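Local structure of lytic polysaccharide monooxygenase ([Kitasatospora] papulosa, 6NDQ) at residues G73-S77 against G78-S82. The protein probably cleaves cellulose or a related polysaccharide oxidatively, as a copper-dependent lytic polysaccharide monooxygenase. Residues are numbered along the deposited sequence; the frame is centred on the assembly and turned at random.
Sequences GRTES and GRYDS
Arg74 reaches past Gly78 to Asp81 where a short left-handed helical turn, with positive phi from Glu76 to Gly78, runs into a type I beta turn, Gly78 to Asp81. At the junction Gly78 N donates to Arg74 O (3.0 Å); glycine suits the place because a CB would collide with Ser77 O and Asp81 OD2. The packed side faces inward. Thr75 CG2 lies 4.0 Å from Tyr80 CD2, while the hydroxyls of Thr75 and Tyr80 bond to the carbonyls of Tyr52 and Asn47, tying the turn to strand 52-54 and to the loop after helix 43-46. A water accepts from Tyr80 N and donates to Thr75 O (2.6 Å). Toward solvent, a bend at chi3 (63°) turns the Arg74 guanidinium side-on to Asp81. NE binds OD1 and NH2 binds the syn lone pair of OD2, both at 2.8 Å, with the planes 24° apart. Were Asp81 an alanine, both N-H groups would lose their acceptor and the guanidinium would probably be freer to swing. Glu76 OE1, 4.2 Å from Arg79 NH2, sits well out of the guanidinium plane, so the pair probably attracts by charge alone. In that plane, Arg79 NH1 donates instead to Tyr80 OH at 3.1 Å.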
loop_
_atom_site.group_PDB
_atom_site.type_symbol
_atom_site.label_atom_id
_atom_site.label_comp_id
_atom_site.label_asym_id
_atom_site.label_seq_id
_atom_site.Cartn_x
_atom_site.Cartn_y
_atom_site.Cartn_z
ATOM N N GLY A 73 8.795 -7.293 1.309
ATOM C CA GLY A 73 9.774 -8.321 1.632
ATOM C C GLY A 73 10.973 -7.814 2.403
ATOM O O GLY A 73 12.116 -8.205 2.110
ATOM N N ARG A 74 10.748 -6.928 3.366
ATOM C CA ARG A 74 11.810 -6.420 4.220
ATOM C C ARG A 74 12.872 -5.702 3.392
ATOM O O ARG A 74 14.043 -5.659 3.754
ATOM C CB ARG A 74 12.418 -7.539 5.074
ATOM C CG ARG A 74 11.379 -8.374 5.828
ATOM C CD ARG A 74 12.010 -9.110 7.022
ATOM N NE ARG A 74 12.538 -8.164 8.002
ATOM C CZ ARG A 74 13.598 -8.382 8.786
ATOM N NH1 ARG A 74 14.267 -9.530 8.716
ATOM N NH2 ARG A 74 13.986 -7.451 9.653
ATOM N N THR A 75 12.439 -5.063 2.300
ATOM C CA THR A 75 13.343 -4.226 1.520
ATOM C C THR A 75 13.978 -3.146 2.406
ATOM O O THR A 75 13.460 -2.788 3.477
ATOM C CB THR A 75 12.590 -3.596 0.347
ATOM O OG1 THR A 75 13.516 -3.114 -0.617
ATOM C CG2 THR A 75 11.756 -2.415 0.805
ATOM N N GLU A 76 15.127 -2.642 1.957
ATOM C CA GLU A 76 15.878 -1.606 2.672
ATOM C C GLU A 76 16.159 -2.006 4.126
ATOM O O GLU A 76 16.019 -1.202 5.048
ATOM C CB GLU A 76 15.156 -0.253 2.598
ATOM C CG GLU A 76 14.967 0.274 1.173
ATOM C CD GLU A 76 16.258 0.806 0.565
ATOM O OE1 GLU A 76 17.291 0.779 1.264
ATOM O OE2 GLU A 76 16.243 1.261 -0.606
ATOM N N SER A 77 16.578 -3.266 4.327
ATOM C CA SER A 77 16.927 -3.804 5.651
ATOM C C SER A 77 15.782 -3.654 6.654
ATOM O O SER A 77 15.997 -3.271 7.803
ATOM C CB SER A 77 18.201 -3.154 6.193
ATOM O OG SER A 77 19.221 -3.132 5.206
ATOM N N GLY A 78 14.563 -3.956 6.210
ATOM C CA GLY A 78 13.396 -3.892 7.084
ATOM C C GLY A 78 12.969 -2.514 7.538
ATOM O O GLY A 78 12.263 -2.407 8.550
ATOM N N ARG A 79 13.359 -1.452 6.820
ATOM C CA ARG A 79 12.925 -0.104 7.189
ATOM C C ARG A 79 11.408 -0.043 7.323
ATOM O O ARG A 79 10.880 0.663 8.199
ATOM C CB ARG A 79 13.423 0.916 6.150
ATOM C CG ARG A 79 12.931 2.346 6.356
ATOM C CD ARG A 79 13.131 3.183 5.096
ATOM N NE ARG A 79 14.544 3.481 4.862
ATOM C CZ ARG A 79 15.065 3.851 3.689
ATOM N NH1 ARG A 79 14.303 3.965 2.596
ATOM N NH2 ARG A 79 16.369 4.097 3.608
ATOM N N TYR A 80 10.690 -0.787 6.480
ATOM C CA TYR A 80 9.229 -0.748 6.472
ATOM C C TYR A 80 8.629 -1.982 7.127
ATOM O O TYR A 80 7.466 -2.293 6.864
ATOM C CB TYR A 80 8.698 -0.591 5.037
ATOM C CG TYR A 80 9.363 0.537 4.267
ATOM C CD1 TYR A 80 8.937 1.850 4.418
ATOM C CD2 TYR A 80 10.433 0.289 3.403
ATOM C CE1 TYR A 80 9.547 2.895 3.743
ATOM C CE2 TYR A 80 11.059 1.338 2.713
ATOM C CZ TYR A 80 10.611 2.632 2.881
ATOM O OH TYR A 80 11.232 3.670 2.202
ATOM N N ASP A 81 9.411 -2.693 7.955
ATOM C CA ASP A 81 8.964 -3.933 8.592
ATOM C C ASP A 81 7.603 -3.726 9.247
ATOM O O ASP A 81 6.696 -4.552 9.094
ATOM C CB ASP A 81 9.957 -4.367 9.683
ATOM C CG ASP A 81 11.037 -5.316 9.195
ATOM O OD1 ASP A 81 10.830 -5.984 8.158
ATOM O OD2 ASP A 81 12.082 -5.382 9.891
ATOM N N SER A 82 7.471 -2.628 9.988
ATOM C CA SER A 82 6.294 -2.437 10.826
ATOM C C SER A 82 5.023 -2.194 10.031
ATOM O O SER A 82 3.938 -2.230 10.641
ATOM C CB SER A 82 6.511 -1.292 11.833
ATOM O OG SER A 82 6.970 -0.115 11.194
HETATM O O HOH W 1 11.181 -3.165 4.587
HETATM O O HOH W 2 14.276 3.198 -0.552
#